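Local coordinates for alpha-toxin (Clostridium novyi, PDB 2VK9), which is a large clostridial toxin whose catalytic part, the fragment modelled here, belongs to the GT-A class of glycosyltransferase folds, at residues 239-253 with 266-278. Residues are numbered along the deposited sequence; the frame is centred on the assembly and turned at random.
Sequences INTENILTNKLKSYY and ASDILRIAILKKY
Ile244 meets helix 266-278 with both branches of its side chain. Its CG2, anti to the backbone N (CG1 at chi1 -68°), sits 3.7 Å from Ala273 CB and also meets Ile274 CD1, while its CD1 reaches past that same methyl to the edge of the Tyr278 ring, near the ring plane. The small Ala273 lets the loop come close: its CB packs against the Ile244 carbonyl and takes Leu245 CD2 at 3.9 Å and Leu249 CD1 at 4.1 Å. Leu245 crosses Leu270 at about a right angle, CD1 to CD1 at 3.8 Å, and the same Leu245 CD1 covers one face of the Tyr253 ring, offset toward its rim. With CG of Tyr253 anti to its backbone N (chi1 176°), the ring lies along the start of segment 266-278, its edge turned to the Ala266 carbonyl and its CE1 3.9 Å from Ala266 CB; the phenol OH is hydrogen-bonded to Asp134. Ile269 points at the facing side of helix 247-253, its CG2 4.2 Å from Leu249 CB and its CD1 3.6 Å from Tyr252 CB. The Tyr252 ring turns from the contact and stacks on Tyr409, and its OH is hydrogen-bonded to Glu410. At the other end, the Lys277 chain, bent at chi2, brings CD nearest to the Asn243 carbonyl oxygen, with NZ farther off. No hydrogen bond joins the two segments, so apolar contacts carry this buried interface. The short helical segments run antiparallel at 158°, their axes 9.3 Å apart at closest approach. Phe132 of strand 128-133 touches Ile239, Ile244 and Ile274, joining the pair to the central sheet. The arrangement is a helical hairpin with its preceding loop folded back over the second helix, packed beside the mixed sheet of the GT-A glycosyltransferase domain.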
ATOM      1  N   ILE A 239     -10.240  -4.045  16.593  1.00 29.41           N
ATOM      2  CA  ILE A 239      -8.807  -4.364  16.672  1.00 30.05           C
ATOM      3  C   ILE A 239      -8.219  -4.196  18.077  1.00 31.02           C
ATOM      4  O   ILE A 239      -7.274  -4.891  18.436  1.00 30.81           O
ATOM      5  CB  ILE A 239      -7.959  -3.623  15.597  1.00 29.74           C
ATOM      6  CG1 ILE A 239      -8.057  -2.101  15.728  1.00 29.49           C
ATOM      7  CG2 ILE A 239      -8.389  -4.029  14.208  1.00 29.62           C
ATOM      8  CD1 ILE A 239      -6.864  -1.455  16.351  1.00 28.59           C
ATOM      9  N   ASN A 240      -8.792  -3.287  18.867  1.00 32.51           N
ATOM     10  CA  ASN A 240      -8.373  -3.058  20.258  1.00 34.07           C
ATOM     11  C   ASN A 240      -8.448  -4.304  21.132  1.00 35.24           C
ATOM     12  O   ASN A 240      -7.809  -4.389  22.179  1.00 35.54           O
ATOM     13  CB  ASN A 240      -9.251  -1.988  20.905  1.00 33.81           C
ATOM     14  CG  ASN A 240      -9.137  -0.657  20.223  1.00 34.07           C
ATOM     15  OD1 ASN A 240      -9.956  -0.324  19.379  1.00 35.10           O
ATOM     16  ND2 ASN A 240      -8.115   0.113  20.573  1.00 34.06           N
ATOM     17  N   THR A 241      -9.243  -5.266  20.682  1.00 36.77           N
ATOM     18  CA  THR A 241      -9.632  -6.398  21.496  1.00 38.13           C
ATOM     19  C   THR A 241      -8.962  -7.697  21.015  1.00 38.88           C
ATOM     20  O   THR A 241      -9.274  -8.796  21.478  1.00 38.89           O
ATOM     21  CB  THR A 241     -11.183  -6.481  21.568  1.00 38.11           C
ATOM     22  OG1 THR A 241     -11.569  -7.115  22.789  1.00 40.20           O
ATOM     23  CG2 THR A 241     -11.786  -7.218  20.370  1.00 37.83           C
ATOM     24  N   GLU A 242      -8.030  -7.536  20.078  1.00 39.98           N
ATOM     25  CA  GLU A 242      -7.177  -8.619  19.588  1.00 41.14           C
ATOM     26  C   GLU A 242      -5.737  -8.122  19.639  1.00 41.23           C
ATOM     27  O   GLU A 242      -5.490  -6.920  19.573  1.00 41.66           O
ATOM     28  CB  GLU A 242      -7.506  -8.981  18.133  1.00 41.55           C
ATOM     29  CG  GLU A 242      -8.920  -8.673  17.668  1.00 43.63           C
ATOM     30  CD  GLU A 242      -9.906  -9.752  18.062  1.00 47.23           C
ATOM     31  OE1 GLU A 242      -9.720 -10.910  17.605  1.00 48.41           O
ATOM     32  OE2 GLU A 242     -10.867  -9.444  18.816  1.00 48.00           O
ATOM     33  N   ASN A 243      -4.779  -9.030  19.737  1.00 41.34           N
ATOM     34  CA  ASN A 243      -3.391  -8.616  19.658  1.00 41.60           C
ATOM     35  C   ASN A 243      -2.929  -8.582  18.224  1.00 41.28           C
ATOM     36  O   ASN A 243      -2.238  -9.485  17.757  1.00 41.76           O
ATOM     37  CB  ASN A 243      -2.502  -9.490  20.527  1.00 41.78           C
ATOM     38  CG  ASN A 243      -2.445  -8.985  21.925  1.00 43.70           C
ATOM     39  OD1 ASN A 243      -1.684  -8.060  22.224  1.00 45.75           O
ATOM     40  ND2 ASN A 243      -3.289  -9.541  22.798  1.00 45.35           N
ATOM     41  N   ILE A 244      -3.337  -7.543  17.518  1.00 40.62           N
ATOM     42  CA  ILE A 244      -2.962  -7.422  16.135  1.00 40.27           C
ATOM     43  C   ILE A 244      -1.792  -6.465  16.043  1.00 40.16           C
ATOM     44  O   ILE A 244      -0.753  -6.817  15.492  1.00 40.21           O
ATOM     45  CB  ILE A 244      -4.142  -6.971  15.267  1.00 40.22           C
ATOM     46  CG1 ILE A 244      -5.193  -8.076  15.209  1.00 39.79           C
ATOM     47  CG2 ILE A 244      -3.677  -6.636  13.864  1.00 40.51           C
ATOM     48  CD1 ILE A 244      -6.548  -7.608  14.738  1.00 39.48           C
ATOM     49  N   LEU A 245      -1.962  -5.270  16.604  1.00 40.04           N
ATOM     50  CA  LEU A 245      -0.920  -4.253  16.596  1.00 40.00           C
ATOM     51  C   LEU A 245      -0.049  -4.332  17.834  1.00 40.45           C
ATOM     52  O   LEU A 245      -0.547  -4.299  18.963  1.00 40.36           O
ATOM     53  CB  LEU A 245      -1.524  -2.856  16.479  1.00 39.67           C
ATOM     54  CG  LEU A 245      -2.069  -2.482  15.109  1.00 39.11           C
ATOM     55  CD1 LEU A 245      -2.940  -1.273  15.236  1.00 37.97           C
ATOM     56  CD2 LEU A 245      -0.940  -2.256  14.102  1.00 38.98           C
ATOM     57  N   THR A 246       1.260  -4.415  17.610  1.00 41.10           N
ATOM     58  CA  THR A 246       2.222  -4.560  18.691  1.00 41.67           C
ATOM     59  C   THR A 246       3.525  -3.793  18.438  1.00 41.71           C
ATOM     60  O   THR A 246       3.954  -3.625  17.292  1.00 41.70           O
ATOM     61  CB  THR A 246       2.521  -6.061  18.955  1.00 41.89           C
ATOM     62  OG1 THR A 246       2.957  -6.234  20.312  1.00 43.01           O
ATOM     63  CG2 THR A 246       3.574  -6.621  17.959  1.00 41.93           C
ATOM     64  N   ASN A 247       4.141  -3.331  19.525  1.00 41.92           N
ATOM     65  CA  ASN A 247       5.473  -2.744  19.475  1.00 42.11           C
ATOM     66  C   ASN A 247       5.572  -1.601  18.474  1.00 41.76           C
ATOM     67  O   ASN A 247       4.810  -0.609  18.573  1.00 41.83           O
ATOM     68  CB  ASN A 247       6.521  -3.823  19.163  1.00 42.63           C
ATOM     69  CG  ASN A 247       6.530  -4.942  20.192  1.00 44.22           C
ATOM     70  OD1 ASN A 247       6.579  -4.691  21.402  1.00 45.85           O
ATOM     71  ND2 ASN A 247       6.490  -6.189  19.717  1.00 45.25           N
ATOM     72  N   LYS A 248       6.498  -1.764  17.510  1.00 41.25           N
ATOM     73  CA  LYS A 248       6.805  -0.727  16.530  1.00 40.60           C
ATOM     74  C   LYS A 248       5.612  -0.365  15.654  1.00 39.96           C
ATOM     75  O   LYS A 248       5.266   0.818  15.535  1.00 40.15           O
ATOM     76  CB  LYS A 248       8.004  -1.132  15.672  1.00 40.68           C
ATOM     77  CG  LYS A 248       9.334  -1.021  16.394  1.00 41.97           C
ATOM     78  CD  LYS A 248      10.515  -1.143  15.426  1.00 44.64           C
ATOM     79  CE  LYS A 248      11.859  -1.062  16.154  1.00 45.30           C
ATOM     80  NZ  LYS A 248      12.051  -2.233  17.058  1.00 46.20           N
ATOM     81  N   LEU A 249       4.976  -1.374  15.060  1.00 38.98           N
ATOM     82  CA  LEU A 249       3.818  -1.134  14.201  1.00 38.12           C
ATOM     83  C   LEU A 249       2.716  -0.401  14.946  1.00 37.32           C
ATOM     84  O   LEU A 249       2.101   0.518  14.404  1.00 37.53           O
ATOM     85  CB  LEU A 249       3.277  -2.432  13.605  1.00 38.25           C
ATOM     86  CG  LEU A 249       4.194  -3.242  12.688  1.00 38.99           C
ATOM     87  CD1 LEU A 249       3.359  -4.308  11.982  1.00 40.45           C
ATOM     88  CD2 LEU A 249       4.908  -2.372  11.652  1.00 39.07           C
ATOM     89  N   LYS A 250       2.484  -0.797  16.191  1.00 36.17           N
ATOM     90  CA  LYS A 250       1.526  -0.118  17.041  1.00 35.32           C
ATOM     91  C   LYS A 250       1.841   1.377  17.168  1.00 34.76           C
ATOM     92  O   LYS A 250       0.932   2.197  17.154  1.00 34.64           O
ATOM     93  CB  LYS A 250       1.484  -0.793  18.405  1.00 35.50           C
ATOM     94  CG  LYS A 250       0.338  -0.381  19.308  1.00 35.98           C
ATOM     95  CD  LYS A 250       0.457  -1.121  20.630  1.00 37.29           C
ATOM     96  CE  LYS A 250      -0.373  -0.469  21.708  1.00 38.78           C
ATOM     97  NZ  LYS A 250       0.013  -1.007  23.031  1.00 40.01           N
ATOM     98  N   SER A 251       3.124   1.726  17.269  1.00 34.13           N
ATOM     99  CA  SER A 251       3.539   3.126  17.351  1.00 33.53           C
ATOM    100  C   SER A 251       3.218   3.880  16.088  1.00 32.55           C
ATOM    101  O   SER A 251       2.739   5.013  16.140  1.00 32.44           O
ATOM    102  CB  SER A 251       5.036   3.237  17.563  1.00 33.64           C
ATOM    103  OG  SER A 251       5.373   2.732  18.822  1.00 36.85           O
ATOM    104  N   TYR A 252       3.520   3.266  14.948  1.00 31.37           N
ATOM    105  CA  TYR A 252       3.365   3.961  13.688  1.00 30.41           C
ATOM    106  C   TYR A 252       1.883   4.153  13.387  1.00 29.55           C
ATOM    107  O   TYR A 252       1.492   5.143  12.758  1.00 29.48           O
ATOM    108  CB  TYR A 252       4.041   3.207  12.553  1.00 30.82           C
ATOM    109  CG  TYR A 252       5.455   2.734  12.801  1.00 31.18           C
ATOM    110  CD1 TYR A 252       5.880   1.507  12.291  1.00 31.41           C
ATOM    111  CD2 TYR A 252       6.374   3.508  13.510  1.00 31.24           C
ATOM    112  CE1 TYR A 252       7.168   1.057  12.479  1.00 31.59           C
ATOM    113  CE2 TYR A 252       7.679   3.063  13.710  1.00 31.44           C
ATOM    114  CZ  TYR A 252       8.068   1.835  13.185  1.00 31.98           C
ATOM    115  OH  TYR A 252       9.351   1.360  13.369  1.00 32.45           O
ATOM    116  N   TYR A 253       1.068   3.206  13.851  1.00 28.28           N
ATOM    117  CA  TYR A 253      -0.378   3.281  13.692  1.00 27.32           C
ATOM    118  C   TYR A 253      -0.936   4.539  14.359  1.00 27.13           C
ATOM    119  O   TYR A 253      -1.626   5.325  13.720  1.00 26.59           O
ATOM    120  CB  TYR A 253      -1.058   2.006  14.222  1.00 26.60           C
ATOM    121  CG  TYR A 253      -2.569   2.045  14.185  1.00 25.03           C
ATOM    122  CD1 TYR A 253      -3.268   1.850  12.988  1.00 23.53           C
ATOM    123  CD2 TYR A 253      -3.301   2.279  15.344  1.00 24.60           C
ATOM    124  CE1 TYR A 253      -4.664   1.888  12.948  1.00 22.30           C
ATOM    125  CE2 TYR A 253      -4.700   2.312  15.315  1.00 24.65           C
ATOM    126  CZ  TYR A 253      -5.365   2.126  14.115  1.00 23.57           C
ATOM    127  OH  TYR A 253      -6.731   2.171  14.104  1.00 24.03           O
ATOM    128  N   ALA A 266      -2.598   4.713   8.138  1.00 25.83           N
ATOM    129  CA  ALA A 266      -2.923   3.881   9.279  1.00 25.30           C
ATOM    130  C   ALA A 266      -3.340   2.507   8.786  1.00 25.30           C
ATOM    131  O   ALA A 266      -2.916   1.480   9.314  1.00 25.35           O
ATOM    132  CB  ALA A 266      -4.035   4.515  10.071  1.00 25.22           C
ATOM    133  N   SER A 267      -4.160   2.500   7.744  1.00 25.28           N
ATOM    134  CA  SER A 267      -4.722   1.274   7.209  1.00 25.10           C
ATOM    135  C   SER A 267      -3.676   0.485   6.423  1.00 24.81           C
ATOM    136  O   SER A 267      -3.848  -0.701   6.179  1.00 24.75           O
ATOM    137  CB  SER A 267      -5.942   1.609   6.342  1.00 25.11           C
ATOM    138  OG  SER A 267      -6.421   0.470   5.648  1.00 26.34           O
ATOM    139  N   ASP A 268      -2.603   1.156   6.016  1.00 24.64           N
ATOM    140  CA  ASP A 268      -1.492   0.493   5.360  1.00 24.64           C
ATOM    141  C   ASP A 268      -0.704  -0.281   6.388  1.00 24.01           C
ATOM    142  O   ASP A 268      -0.253  -1.392   6.140  1.00 24.15           O
ATOM    143  CB  ASP A 268      -0.572   1.508   4.705  1.00 25.30           C
ATOM    144  CG  ASP A 268      -1.054   1.945   3.322  1.00 27.71           C
ATOM    145  OD1 ASP A 268      -2.034   1.344   2.793  1.00 29.32           O
ATOM    146  OD2 ASP A 268      -0.432   2.896   2.767  1.00 28.92           O
ATOM    147  N   ILE A 269      -0.536   0.323   7.553  1.00 23.19           N
ATOM    148  CA  ILE A 269       0.139  -0.345   8.654  1.00 22.24           C
ATOM    149  C   ILE A 269      -0.691  -1.548   9.132  1.00 21.96           C
ATOM    150  O   ILE A 269      -0.196  -2.676   9.187  1.00 21.62           O
ATOM    151  CB  ILE A 269       0.466   0.661   9.785  1.00 21.99           C
ATOM    152  CG1 ILE A 269       1.335   1.783   9.216  1.00 20.66           C
ATOM    153  CG2 ILE A 269       1.148  -0.021  10.973  1.00 21.45           C
ATOM    154  CD1 ILE A 269       1.462   2.957  10.106  1.00 19.90           C
ATOM    155  N   LEU A 270      -1.962  -1.299   9.427  1.00 21.62           N
ATOM    156  CA  LEU A 270      -2.836  -2.312   9.991  1.00 21.18           C
ATOM    157  C   LEU A 270      -2.906  -3.550   9.092  1.00 20.78           C
ATOM    158  O   LEU A 270      -2.832  -4.684   9.572  1.00 20.87           O
ATOM    159  CB  LEU A 270      -4.216  -1.712  10.276  1.00 21.10           C
ATOM    160  CG  LEU A 270      -5.252  -2.518  11.057  1.00 21.35           C
ATOM    161  CD1 LEU A 270      -4.678  -3.040  12.361  1.00 22.03           C
ATOM    162  CD2 LEU A 270      -6.479  -1.665  11.321  1.00 21.52           C
ATOM    163  N   ARG A 271      -3.028  -3.310   7.791  1.00 20.38           N
ATOM    164  CA  ARG A 271      -2.964  -4.322   6.735  1.00 20.30           C
ATOM    165  C   ARG A 271      -1.890  -5.375   6.995  1.00 20.26           C
ATOM    166  O   ARG A 271      -2.123  -6.587   6.922  1.00 20.33           O
ATOM    167  CB  ARG A 271      -2.555  -3.575   5.486  1.00 20.64           C
ATOM    168  CG  ARG A 271      -2.956  -4.146   4.177  1.00 21.62           C
ATOM    169  CD  ARG A 271      -2.795  -3.046   3.139  1.00 20.83           C
ATOM    170  NE  ARG A 271      -3.559  -1.879   3.556  1.00 20.78           N
ATOM    171  CZ  ARG A 271      -4.227  -1.077   2.737  1.00 21.41           C
ATOM    172  NH1 ARG A 271      -4.241  -1.292   1.419  1.00 21.24           N
ATOM    173  NH2 ARG A 271      -4.889  -0.054   3.254  1.00 21.40           N
ATOM    174  N   ILE A 272      -0.692  -4.875   7.274  1.00 20.11           N
ATOM    175  CA  ILE A 272       0.493  -5.689   7.406  1.00 19.65           C
ATOM    176  C   ILE A 272       0.395  -6.531   8.670  1.00 19.68           C
ATOM    177  O   ILE A 272       0.648  -7.741   8.638  1.00 20.21           O
ATOM    178  CB  ILE A 272       1.749  -4.809   7.376  1.00 19.27           C
ATOM    179  CG1 ILE A 272       1.908  -4.200   5.981  1.00 19.39           C
ATOM    180  CG2 ILE A 272       2.982  -5.612   7.732  1.00 19.31           C
ATOM    181  CD1 ILE A 272       3.016  -3.159   5.882  1.00 19.50           C
ATOM    182  N   ALA A 273       0.006  -5.898   9.770  1.00 19.27           N
ATOM    183  CA  ALA A 273      -0.191  -6.598  11.025  1.00 18.98           C
ATOM    184  C   ALA A 273      -1.268  -7.687  10.893  1.00 19.15           C
ATOM    185  O   ALA A 273      -1.090  -8.785  11.416  1.00 19.04           O
ATOM    186  CB  ALA A 273      -0.518  -5.613  12.145  1.00 18.58           C
ATOM    187  N   ILE A 274      -2.363  -7.398  10.186  1.00 19.52           N
ATOM    188  CA  ILE A 274      -3.425  -8.391   9.989  1.00 20.15           C
ATOM    189  C   ILE A 274      -2.844  -9.633   9.314  1.00 20.91           C
ATOM    190  O   ILE A 274      -3.001 -10.758   9.808  1.00 21.15           O
ATOM    191  CB  ILE A 274      -4.607  -7.866   9.132  1.00 19.94           C
ATOM    192  CG1 ILE A 274      -5.305  -6.673   9.790  1.00 19.51           C
ATOM    193  CG2 ILE A 274      -5.605  -8.982   8.843  1.00 19.42           C
ATOM    194  CD1 ILE A 274      -6.126  -7.020  10.990  1.00 19.73           C
ATOM    195  N   LEU A 275      -2.165  -9.430   8.192  1.00 21.50           N
ATOM    196  CA  LEU A 275      -1.554 -10.549   7.481  1.00 22.11           C
ATOM    197  C   LEU A 275      -0.542 -11.314   8.320  1.00 22.56           C
ATOM    198  O   LEU A 275      -0.474 -12.536   8.213  1.00 22.86           O
ATOM    199  CB  LEU A 275      -0.918 -10.101   6.170  1.00 22.04           C
ATOM    200  CG  LEU A 275      -1.883  -9.559   5.118  1.00 22.17           C
ATOM    201  CD1 LEU A 275      -1.111  -8.813   4.051  1.00 22.06           C
ATOM    202  CD2 LEU A 275      -2.705 -10.688   4.515  1.00 22.36           C
ATOM    203  N   LYS A 276       0.228 -10.630   9.165  1.00 23.03           N
ATOM    204  CA  LYS A 276       1.163 -11.364  10.008  1.00 23.97           C
ATOM    205  C   LYS A 276       0.475 -12.144  11.126  1.00 24.02           C
ATOM    206  O   LYS A 276       1.033 -13.097  11.660  1.00 24.22           O
ATOM    207  CB  LYS A 276       2.272 -10.485  10.575  1.00 24.41           C
ATOM    208  CG  LYS A 276       3.547 -11.297  10.777  1.00 26.54           C
ATOM    209  CD  LYS A 276       4.373 -10.765  11.900  1.00 32.41           C
ATOM    210  CE  LYS A 276       5.764 -11.429  11.922  1.00 36.89           C
ATOM    211  NZ  LYS A 276       6.853 -10.534  12.531  1.00 38.72           N
ATOM    212  N   LYS A 277      -0.737 -11.748  11.476  1.00 24.37           N
ATOM    213  CA  LYS A 277      -1.492 -12.473  12.478  1.00 24.57           C
ATOM    214  C   LYS A 277      -2.263 -13.635  11.837  1.00 24.35           C
ATOM    215  O   LYS A 277      -2.070 -14.766  12.224  1.00 24.62           O
ATOM    216  CB  LYS A 277      -2.411 -11.516  13.235  1.00 24.88           C
ATOM    217  CG  LYS A 277      -3.343 -12.174  14.232  1.00 27.06           C
ATOM    218  CD  LYS A 277      -2.844 -12.069  15.638  1.00 30.65           C
ATOM    219  CE  LYS A 277      -3.824 -12.769  16.581  1.00 34.00           C
ATOM    220  NZ  LYS A 277      -3.082 -13.549  17.656  1.00 37.59           N
ATOM    221  N   TYR A 278      -3.098 -13.357  10.839  1.00 24.25           N
ATOM    222  CA  TYR A 278      -4.018 -14.345  10.272  1.00 23.97           C
ATOM    223  C   TYR A 278      -3.513 -14.958   8.985  1.00 23.97           C
ATOM    224  O   TYR A 278      -3.819 -16.109   8.677  1.00 23.93           O
ATOM    225  CB  TYR A 278      -5.385 -13.703   9.986  1.00 24.26           C
ATOM    226  CG  TYR A 278      -6.059 -13.123  11.209  1.00 24.25           C
ATOM    227  CD1 TYR A 278      -5.855 -11.789  11.573  1.00 23.53           C
ATOM    228  CD2 TYR A 278      -6.890 -13.910  12.008  1.00 24.17           C
ATOM    229  CE1 TYR A 278      -6.454 -11.252  12.699  1.00 23.93           C
ATOM    230  CE2 TYR A 278      -7.506 -13.382  13.141  1.00 24.69           C
ATOM    231  CZ  TYR A 278      -7.279 -12.052  13.486  1.00 25.15           C
ATOM    232  OH  TYR A 278      -7.881 -11.511  14.613  1.00 25.71           O
TER